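Side-chain contacts in Rnh (Ribonuclease H) (Chlorobaculum tepidum, PDB 3H08), which probably cleaves the RNA strand of RNA-DNA hybrids endonucleolytically, with magnesium as its cofactor: residues I7-A12 against L49-K54; G23-Y28 against N128-R133; R32-G37 against D135-L140; G55-K60 against W105-K110. The protein carries 3 engineered substitutions. All blocks are in the same frame, centred on the assembly; numbering follows the deposited sequence.

The RNase H fold illustrates how one mixed sheet can carry helices on both faces. The centre of interaction 1, where helix 44-57 packs on strand 4-13, lies about 3 Å from that of the chain. Interactions 2 and 3, with centres about 8 Å apart, share helix 129-144, which covers the opposite face along strands 18-28 and 31-39. Interaction 4, where helix 102-114 backs onto helix 44-57, lies on the other side of the sheet, its centre about 17 Å from each of theirs. Along the chain, interactions 1, 2 and 3 cross and 4 nests inside the loops of 2 and 3. The C-terminal helix is tied to early strands, its D135 beside D10, both predicted magnesium ligands.

Interaction 1. Residues I7-A12 against L49-K54; sequences IYTDGA and LMAAIK
A51 is where helix 44-57 comes down on strand 4-13: its methyl group CB rests 3.4 Å from D10 O and beside T9 CB, at 3.8 Å. The helix contributes only a methyl group at this point, which is compatible with the close approach, 6.6 Å, of the axes of the short segments 7-12 and 49-54. The carbonyl of A51 also takes part, since T9 CG2 reaches to 3.7 Å from A51 O. One residue on, A52 offers its backbone, with T9 CG2 3.9 Å from A52 CA. The threonine can serve both residues because CG2 stands anti to its own carbonyl carbon (OG1 at chi1 69°), directing the methyl group at the helix. No hydrogen bond crosses the contact, and D10 O is instead engaged by the backbone of G23 in the next strand. Strand alternation sends the D10 side chain to the far face, its nearest atom about 4 Å from a bound magnesium ion and close to D70 and D135, its fellow predicted ligands. The helix is flanked by L67 of strand 64-69, which touches A52, by W22 of strand 18-28, which touches A51, and by helix 102-114, which packs on L49 and I53 on the side turned away from the strand.

Interaction 2. Residues G23-Y28 against N128-R133; sequences GALLMY and NPYNSR
Y130 meets L25 and M27 of strand 18-28, and its side chain can be followed outward atom by atom. CB begins beside the leucine, with L25 CD2 3.9 Å from Y130 CB. At the ring, the same methyl group lies at the edge, near the ring plane, and M27 CE takes one face, 3.8 Å from Y130 CG. The side nearest the strand is gripped most closely: M27 CE is 3.4 Å from both Y130 CD1 and Y130 CE1, and L25 CD2 is 3.8 Å from Y130 CD1. Farther out, Y130 CZ is 3.8 Å from M27 CE. The methionine runs extended from its backbone and then bends at its last torsion (chi3 -62°), which lowers CE onto the ring in a CH-pi contact, while M27 SD stays higher, 4.9 Å from the Y130 centroid, as a Met-aromatic contact. P129 CG lies over the opposite face, toward the rim. L25 CD2 also touches the CB of R133, one turn on. N128 N-caps the helix, its OD1 accepting from N131 N with an N-H...O angle of 163° and weakly from Y130 N. An alanine at Y130 would remove the ring, and M27 CE would probably be left without its CH-pi partner and a gap opened beside L25 CD2. With no hydrogen bond across the segments, the contact rests on dispersion between methyl groups and ring, to which the more distant sulfur may add, while the guanidinium of R133 pairs with E34 and E136.

Interaction 3. Residues R32-G37 against D135-L140; sequences RKEISG and DELARL
L137 is the close-packed centre of this contact, a leucine of helix 129-144 set against the side chain of E34 and the backbone beyond it. Its CD1 lies 3.7 Å from E34 CB, and the glutamate passes across the leucine at about a right angle, bringing E34 OE1 to 4.0 Å from L137 CD2. The carbonyl of I35 adds to this packing, with I35 O 4.0 Å from L137 CD1. Around S36 the contact turns wet. S36 CB still stands 3.8 Å from L137 O and 4.1 Å from L137 CB, but S36 OG, placed between the backbone N and carbonyl carbon (chi1 62°), is 2.6 Å from a water, which donates to L137 O at 2.9 Å. The outer end of E34 is charged: R32 NH1 donates to E34 OE2 at 2.7 Å, with the oxygen near the guanidinium plane, and E34 OE1 pairs with R133. With an alanine in place of E34, R32 and R133 would probably lose the carboxylate they share and L137 part of its cover. A C-terminal helix packed along the edge strand 31-39 is characteristic of the RNase H fold, and another side of the helix presents D135, a predicted magnesium ligand.

Interaction 4. Residues G55-K60 against W105-K110; sequences GLEALK and WQEILK
E57 keeps its chain extended beyond CG (chi2 -178°), whereas E107 folds its own at the same bond (chi2 -61°), and these two shapes bring their carboxylates together although the CA atoms of E57 and E107 are 9.6 Å apart. E57 OE2 and E107 OE1 come to 3.2 Å, the closest approach of the two segments. The side chains cross at about a right angle and their carboxylate planes stand 69° apart. Both oxygens are acceptors, so the pair forms no hydrogen bond and like charges face each other, a proximity that could raise the proton affinity of one or both groups. Some relief for E57 may come from K54, one turn earlier, whose ammonium group forms a long, weak ion pair with E57 OE1. Deeper in, I108 packs on I53 and L49 of helix 44-57, and W105 on L49; E107 itself also touches I53. The glutamates thus mark the solvent-facing margin of a helix-helix interface. That interface, in which helix 102-114 packs against the sheet-covering helix 44-57 away from the metal site, belongs to the RNase H fold of the bacterial type I enzymes.

Interaction 1. Residues I7-A12 against L49-K54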
# COMPACT_ATOMS: atom_id res chain seq x y z
N ILE A 7 -1.39 8.88 4.41
CA ILE A 7 -0.87 8.29 3.19
C ILE A 7 -2.01 7.67 2.43
O ILE A 7 -2.82 6.93 2.98
CB ILE A 7 0.23 7.23 3.49
CG1 ILE A 7 1.29 7.83 4.40
CG2 ILE A 7 0.81 6.72 2.22
CD1 ILE A 7 2.44 6.92 4.67
N TYR A 8 -2.04 7.98 1.14
CA TYR A 8 -3.04 7.48 0.20
C TYR A 8 -2.33 6.59 -0.80
O TYR A 8 -1.38 7.02 -1.43
CB TYR A 8 -3.71 8.63 -0.49
CG TYR A 8 -4.37 9.60 0.44
CD1 TYR A 8 -5.70 9.45 0.81
CD2 TYR A 8 -3.67 10.68 0.98
CE1 TYR A 8 -6.33 10.34 1.66
CE2 TYR A 8 -4.28 11.57 1.83
CZ TYR A 8 -5.61 11.39 2.18
OH TYR A 8 -6.25 12.32 3.00
N THR A 9 -2.75 5.35 -0.91
CA THR A 9 -2.03 4.37 -1.72
C THR A 9 -2.96 3.75 -2.76
O THR A 9 -4.16 3.51 -2.51
CB THR A 9 -1.39 3.27 -0.83
OG1 THR A 9 -2.41 2.46 -0.24
CG2 THR A 9 -0.54 3.88 0.24
N ASP A 10 -2.39 3.37 -3.91
CA ASP A 10 -3.13 2.68 -4.97
C ASP A 10 -2.20 1.83 -5.79
O ASP A 10 -1.07 2.19 -6.01
CB ASP A 10 -3.87 3.67 -5.92
CG ASP A 10 -4.95 3.00 -6.83
OD1 ASP A 10 -4.58 2.23 -7.77
OD2 ASP A 10 -6.19 3.32 -6.70
N GLY A 11 -2.72 0.71 -6.28
CA GLY A 11 -1.98 -0.09 -7.22
C GLY A 11 -2.89 -0.49 -8.36
O GLY A 11 -4.10 -0.56 -8.19
N ALA A 12 -2.28 -0.77 -9.49
CA ALA A 12 -2.99 -1.13 -10.74
C ALA A 12 -2.17 -2.17 -11.48
O ALA A 12 -0.98 -2.11 -11.46
CB ALA A 12 -3.16 0.13 -11.62
N LEU A 49 -0.34 -3.95 -2.23
CA LEU A 49 0.56 -4.06 -1.06
C LEU A 49 1.79 -3.20 -1.27
O LEU A 49 2.24 -2.53 -0.35
CB LEU A 49 0.98 -5.49 -0.84
CG LEU A 49 -0.08 -6.50 -0.46
CD1 LEU A 49 0.61 -7.78 -0.04
CD2 LEU A 49 -0.92 -6.00 0.64
N MET A 50 2.35 -3.27 -2.46
CA MET A 50 3.58 -2.50 -2.75
C MET A 50 3.38 -1.01 -2.53
O MET A 50 4.25 -0.30 -2.03
CB MET A 50 4.08 -2.78 -4.16
CG MET A 50 5.46 -2.23 -4.38
SD MET A 50 6.70 -3.14 -3.47
CE MET A 50 6.70 -4.69 -4.36
N ALA A 51 2.23 -0.49 -2.93
CA ALA A 51 1.97 0.94 -2.71
C ALA A 51 2.06 1.31 -1.23
O ALA A 51 2.62 2.33 -0.88
CB ALA A 51 0.68 1.31 -3.27
N ALA A 52 1.47 0.48 -0.37
CA ALA A 52 1.54 0.71 1.07
C ALA A 52 2.97 0.57 1.59
O ALA A 52 3.42 1.37 2.41
CB ALA A 52 0.61 -0.21 1.78
N ILE A 53 3.69 -0.46 1.15
CA ILE A 53 5.09 -0.65 1.54
C ILE A 53 5.95 0.55 1.19
O ILE A 53 6.67 1.08 2.02
CB ILE A 53 5.67 -1.91 0.90
CG1 ILE A 53 5.02 -3.15 1.55
CG2 ILE A 53 7.19 -1.94 1.00
CD1 ILE A 53 5.18 -4.42 0.77
N LYS A 54 5.84 0.98 -0.05
CA LYS A 54 6.65 2.07 -0.55
C LYS A 54 6.26 3.38 0.16
O LYS A 54 7.13 4.18 0.51
CB LYS A 54 6.51 2.16 -2.06
CG LYS A 54 7.09 0.98 -2.81
CD LYS A 54 8.57 0.96 -2.73
CE LYS A 54 9.11 -0.07 -3.64
NZ LYS A 54 10.58 -0.14 -3.48

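Interaction 2. Residues G23-Y28 against N128-R133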
# COMPACT_ATOMS: atom_id res chain seq x y z
N GLY A 23 1.36 3.75 -6.60
CA GLY A 23 1.53 5.15 -6.31
C GLY A 23 1.14 5.42 -4.86
O GLY A 23 0.31 4.72 -4.28
N ALA A 24 1.76 6.43 -4.28
CA ALA A 24 1.40 6.86 -2.94
C ALA A 24 1.58 8.37 -2.84
O ALA A 24 2.53 8.94 -3.38
CB ALA A 24 2.25 6.14 -1.88
N LEU A 25 0.69 8.99 -2.09
CA LEU A 25 0.70 10.40 -1.79
C LEU A 25 0.75 10.50 -0.27
O LEU A 25 -0.11 9.94 0.43
CB LEU A 25 -0.58 11.06 -2.33
CG LEU A 25 -0.80 12.51 -2.07
CD1 LEU A 25 0.40 13.27 -2.43
CD2 LEU A 25 -2.00 12.95 -2.89
N LEU A 26 1.81 11.14 0.21
CA LEU A 26 2.04 11.35 1.63
C LEU A 26 1.73 12.79 1.95
O LEU A 26 2.19 13.69 1.25
CB LEU A 26 3.51 11.06 2.00
CG LEU A 26 3.92 9.59 2.01
CD1 LEU A 26 4.25 9.11 0.64
CD2 LEU A 26 5.06 9.36 2.94
N MET A 27 0.96 13.02 3.00
CA MET A 27 0.48 14.34 3.36
C MET A 27 0.74 14.66 4.83
O MET A 27 0.45 13.88 5.71
CB MET A 27 -1.03 14.39 3.08
CG MET A 27 -1.68 15.60 3.54
SD MET A 27 -3.44 15.42 3.24
CE MET A 27 -3.46 15.25 1.48
N TYR A 28 1.28 15.85 5.07
CA TYR A 28 1.44 16.38 6.42
C TYR A 28 1.13 17.88 6.36
O TYR A 28 1.94 18.68 5.89
CB TYR A 28 2.86 16.11 6.89
CG TYR A 28 3.16 16.63 8.26
CD1 TYR A 28 2.48 16.16 9.38
CD2 TYR A 28 4.15 17.60 8.45
CE1 TYR A 28 2.76 16.67 10.64
CE2 TYR A 28 4.44 18.09 9.69
CZ TYR A 28 3.76 17.63 10.78
OH TYR A 28 4.07 18.16 12.00
N ASN A 128 -11.87 10.10 -3.15
CA ASN A 128 -11.35 11.39 -2.75
C ASN A 128 -10.21 11.74 -3.70
O ASN A 128 -9.68 10.83 -4.36
CB ASN A 128 -10.89 11.34 -1.28
CG ASN A 128 -9.68 10.46 -1.10
OD1 ASN A 128 -8.54 10.87 -1.37
ND2 ASN A 128 -9.90 9.22 -0.62
N PRO A 129 -9.82 13.01 -3.78
CA PRO A 129 -8.82 13.42 -4.78
C PRO A 129 -7.42 12.90 -4.53
O PRO A 129 -6.59 12.87 -5.45
CB PRO A 129 -8.80 14.96 -4.71
CG PRO A 129 -9.59 15.34 -3.54
CD PRO A 129 -10.31 14.15 -2.99
N TYR A 130 -7.15 12.50 -3.28
CA TYR A 130 -5.80 12.02 -2.92
C TYR A 130 -5.59 10.58 -3.33
O TYR A 130 -4.60 10.25 -3.97
CB TYR A 130 -5.54 12.29 -1.46
CG TYR A 130 -5.85 13.74 -1.10
CD1 TYR A 130 -5.01 14.78 -1.52
CD2 TYR A 130 -7.00 14.06 -0.42
CE1 TYR A 130 -5.32 16.12 -1.20
CE2 TYR A 130 -7.31 15.38 -0.10
CZ TYR A 130 -6.46 16.40 -0.50
OH TYR A 130 -6.79 17.71 -0.20
N ASN A 131 -6.53 9.69 -3.01
CA ASN A 131 -6.47 8.37 -3.63
C ASN A 131 -6.56 8.44 -5.12
O ASN A 131 -5.93 7.66 -5.80
CB ASN A 131 -7.54 7.42 -3.07
CG ASN A 131 -7.17 6.86 -1.74
OD1 ASN A 131 -6.27 5.95 -1.63
ND2 ASN A 131 -7.80 7.35 -0.73
N SER A 132 -7.35 9.37 -5.67
CA SER A 132 -7.41 9.48 -7.12
C SER A 132 -6.03 9.82 -7.69
O SER A 132 -5.63 9.31 -8.75
CB SER A 132 -8.38 10.55 -7.53
OG SER A 132 -9.71 10.13 -7.28
N ARG A 133 -5.32 10.71 -7.02
CA ARG A 133 -3.97 11.07 -7.48
C ARG A 133 -3.02 9.89 -7.39
O ARG A 133 -2.23 9.65 -8.33
CB ARG A 133 -3.42 12.30 -6.71
CG ARG A 133 -2.01 12.68 -7.07
CD ARG A 133 -1.88 13.06 -8.51
NE ARG A 133 -0.55 13.56 -8.77
CZ ARG A 133 0.01 13.64 -9.95
NH1 ARG A 133 -0.66 13.29 -11.02
NH2 ARG A 133 1.23 14.14 -10.07

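Interaction 3. Residues R32-G37 against D135-L140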
# COMPACT_ATOMS: atom_id res chain seq x y z
N ARG A 32 3.21 17.86 0.84
CA ARG A 32 2.84 16.66 0.09
C ARG A 32 4.10 16.03 -0.51
O ARG A 32 5.05 16.73 -0.84
CB ARG A 32 1.82 16.99 -1.02
CG ARG A 32 2.42 17.09 -2.46
CD ARG A 32 1.42 16.63 -3.56
NE ARG A 32 0.05 17.00 -3.22
CZ ARG A 32 -1.00 16.72 -3.98
NH1 ARG A 32 -0.85 16.06 -5.12
NH2 ARG A 32 -2.21 17.11 -3.59
N LYS A 33 4.10 14.71 -0.64
CA LYS A 33 5.17 13.96 -1.32
C LYS A 33 4.47 12.88 -2.15
O LYS A 33 3.56 12.22 -1.65
CB LYS A 33 6.12 13.30 -0.31
CG LYS A 33 7.26 12.43 -0.95
CD LYS A 33 8.26 11.83 0.08
CE LYS A 33 8.83 12.87 1.04
NZ LYS A 33 9.87 12.31 2.00
N GLU A 34 4.86 12.76 -3.41
CA GLU A 34 4.37 11.75 -4.32
C GLU A 34 5.49 10.78 -4.66
O GLU A 34 6.63 11.17 -4.94
CB GLU A 34 3.83 12.38 -5.61
CG GLU A 34 2.65 13.28 -5.35
CD GLU A 34 2.07 13.96 -6.57
OE1 GLU A 34 2.71 13.97 -7.67
OE2 GLU A 34 0.95 14.52 -6.43
N ILE A 35 5.14 9.50 -4.70
CA ILE A 35 6.05 8.46 -5.18
C ILE A 35 5.27 7.50 -6.05
O ILE A 35 4.05 7.36 -5.88
CB ILE A 35 6.72 7.72 -4.02
CG1 ILE A 35 5.69 7.10 -3.11
CG2 ILE A 35 7.58 8.70 -3.23
CD1 ILE A 35 6.25 6.16 -2.05
N SER A 36 5.98 6.79 -6.92
CA SER A 36 5.35 5.77 -7.74
C SER A 36 6.39 4.86 -8.35
O SER A 36 7.58 5.18 -8.38
CB SER A 36 4.59 6.45 -8.85
OG SER A 36 5.45 7.21 -9.69
N GLY A 37 5.92 3.74 -8.88
CA GLY A 37 6.81 2.84 -9.57
C GLY A 37 6.07 1.81 -10.40
O GLY A 37 4.84 1.72 -10.38
N ASP A 135 -3.83 6.75 -7.61
CA ASP A 135 -4.23 5.90 -8.74
C ASP A 135 -3.65 6.40 -10.07
O ASP A 135 -3.11 5.61 -10.87
CB ASP A 135 -5.75 5.84 -8.78
CG ASP A 135 -6.27 4.96 -9.92
OD1 ASP A 135 -5.98 3.74 -9.93
OD2 ASP A 135 -6.93 5.50 -10.81
N GLU A 136 -3.72 7.72 -10.30
CA GLU A 136 -3.19 8.35 -11.50
C GLU A 136 -1.68 8.09 -11.56
O GLU A 136 -1.16 7.77 -12.61
CB GLU A 136 -3.46 9.86 -11.48
CG GLU A 136 -3.10 10.64 -12.70
CD GLU A 136 -3.34 12.16 -12.58
OE1 GLU A 136 -3.61 12.67 -11.44
OE2 GLU A 136 -3.30 12.84 -13.62
N LEU A 137 -1.00 8.22 -10.43
CA LEU A 137 0.44 8.02 -10.40
C LEU A 137 0.80 6.55 -10.72
O LEU A 137 1.76 6.28 -11.45
CB LEU A 137 0.96 8.35 -9.00
CG LEU A 137 1.08 9.83 -8.68
CD1 LEU A 137 1.43 10.00 -7.23
CD2 LEU A 137 2.09 10.47 -9.55
N ALA A 138 -0.02 5.62 -10.26
CA ALA A 138 0.23 4.19 -10.54
C ALA A 138 0.08 3.93 -12.04
O ALA A 138 0.89 3.23 -12.66
CB ALA A 138 -0.71 3.32 -9.80
N ARG A 139 -0.97 4.50 -12.61
CA ARG A 139 -1.24 4.32 -14.04
C ARG A 139 -0.19 5.02 -14.89
O ARG A 139 0.16 4.52 -15.97
CB ARG A 139 -2.64 4.79 -14.37
CG ARG A 139 -3.73 3.82 -13.83
CD ARG A 139 -5.12 4.21 -14.28
NE ARG A 139 -5.61 5.33 -13.55
CZ ARG A 139 -6.16 6.43 -14.06
NH1 ARG A 139 -6.35 6.64 -15.36
NH2 ARG A 139 -6.55 7.33 -13.19
N LEU A 140 0.27 6.17 -14.41
CA LEU A 140 1.36 6.94 -15.00
C LEU A 140 2.61 6.07 -15.15
O LEU A 140 3.27 6.09 -16.19
CB LEU A 140 1.65 8.14 -14.08
CG LEU A 140 2.24 9.46 -14.59
CD1 LEU A 140 1.92 9.78 -16.06
CD2 LEU A 140 1.74 10.61 -13.66
O HOH W 1 4.11 7.92 -11.86

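Interaction 4. Residues G55-K60 against W105-K110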
# COMPACT_ATOMS: atom_id res chain seq x y z
N GLY A 55 4.96 3.61 0.37
CA GLY A 55 4.51 4.76 1.10
C GLY A 55 5.12 4.81 2.48
O GLY A 55 5.61 5.83 2.93
N LEU A 56 5.04 3.70 3.21
CA LEU A 56 5.61 3.65 4.55
C LEU A 56 7.14 3.78 4.53
O LEU A 56 7.71 4.41 5.42
CB LEU A 56 5.15 2.39 5.28
CG LEU A 56 3.65 2.35 5.60
CD1 LEU A 56 3.25 0.95 6.03
CD2 LEU A 56 3.26 3.35 6.66
N GLU A 57 7.80 3.19 3.54
CA GLU A 57 9.25 3.29 3.41
C GLU A 57 9.71 4.73 3.15
O GLU A 57 10.86 5.07 3.44
CB GLU A 57 9.76 2.39 2.31
CG GLU A 57 9.79 0.95 2.71
CD GLU A 57 10.35 0.00 1.65
OE1 GLU A 57 10.48 0.38 0.47
OE2 GLU A 57 10.67 -1.16 2.03
N ALA A 58 8.81 5.56 2.63
CA ALA A 58 9.13 6.97 2.30
C ALA A 58 9.15 7.88 3.52
O ALA A 58 9.64 8.99 3.47
CB ALA A 58 8.15 7.51 1.30
N LEU A 59 8.66 7.38 4.64
CA LEU A 59 8.73 8.14 5.87
C LEU A 59 10.17 8.15 6.41
O LEU A 59 10.81 7.11 6.51
CB LEU A 59 7.80 7.53 6.89
CG LEU A 59 6.33 7.51 6.52
CD1 LEU A 59 5.59 6.57 7.42
CD2 LEU A 59 5.73 8.84 6.59
N LYS A 60 10.67 9.32 6.78
CA LYS A 60 12.04 9.47 7.20
C LYS A 60 12.27 9.11 8.67
O LYS A 60 13.39 8.80 9.08
CB LYS A 60 12.49 10.92 6.99
CG LYS A 60 12.25 11.46 5.60
CD LYS A 60 12.66 12.92 5.52
CE LYS A 60 11.95 13.66 4.43
NZ LYS A 60 12.69 14.93 4.10
N TRP A 105 4.07 -9.27 2.72
CA TRP A 105 3.55 -9.24 4.09
C TRP A 105 4.66 -9.10 5.15
O TRP A 105 4.45 -8.42 6.15
CB TRP A 105 2.65 -10.43 4.41
CG TRP A 105 1.41 -10.44 3.64
CD1 TRP A 105 1.07 -11.32 2.65
CD2 TRP A 105 0.33 -9.48 3.70
NE1 TRP A 105 -0.17 -11.02 2.14
CE2 TRP A 105 -0.64 -9.89 2.76
CE3 TRP A 105 0.09 -8.35 4.48
CZ2 TRP A 105 -1.84 -9.20 2.59
CZ3 TRP A 105 -1.12 -7.68 4.31
CH2 TRP A 105 -2.04 -8.10 3.35
N GLN A 106 5.83 -9.69 4.93
CA GLN A 106 6.92 -9.56 5.89
C GLN A 106 7.40 -8.13 5.97
O GLN A 106 7.81 -7.66 7.03
CB GLN A 106 8.08 -10.47 5.49
CG GLN A 106 7.80 -11.90 5.86
CD GLN A 106 8.75 -12.90 5.23
OE1 GLN A 106 8.84 -14.02 5.70
NE2 GLN A 106 9.44 -12.51 4.16
N GLU A 107 7.40 -7.46 4.83
CA GLU A 107 7.79 -6.05 4.80
C GLU A 107 6.78 -5.21 5.56
O GLU A 107 7.16 -4.33 6.32
CB GLU A 107 7.92 -5.56 3.36
CG GLU A 107 9.19 -5.93 2.72
CD GLU A 107 10.35 -5.30 3.48
OE1 GLU A 107 10.47 -4.04 3.50
OE2 GLU A 107 11.10 -6.05 4.12
N ILE A 108 5.50 -5.49 5.36
CA ILE A 108 4.44 -4.75 6.03
C ILE A 108 4.48 -4.97 7.53
O ILE A 108 4.22 -4.05 8.30
CB ILE A 108 3.04 -5.12 5.46
CG1 ILE A 108 2.94 -4.64 4.01
CG2 ILE A 108 1.92 -4.52 6.32
CD1 ILE A 108 1.74 -5.20 3.23
N LEU A 109 4.84 -6.19 7.97
CA LEU A 109 5.06 -6.44 9.40
C LEU A 109 6.15 -5.53 9.98
O LEU A 109 5.98 -4.96 11.07
CB LEU A 109 5.42 -7.90 9.62
CG LEU A 109 4.22 -8.79 9.61
CD1 LEU A 109 4.70 -10.25 9.54
CD2 LEU A 109 3.35 -8.58 10.83
N LYS A 110 7.28 -5.42 9.29
CA LYS A 110 8.37 -4.59 9.74
C LYS A 110 7.97 -3.11 9.81
O LYS A 110 8.24 -2.41 10.79
CB LYS A 110 9.58 -4.80 8.83
CG LYS A 110 10.22 -6.19 8.97
CD LYS A 110 11.26 -6.39 7.87
CE LYS A 110 12.51 -5.58 8.19
NZ LYS A 110 13.67 -5.93 7.30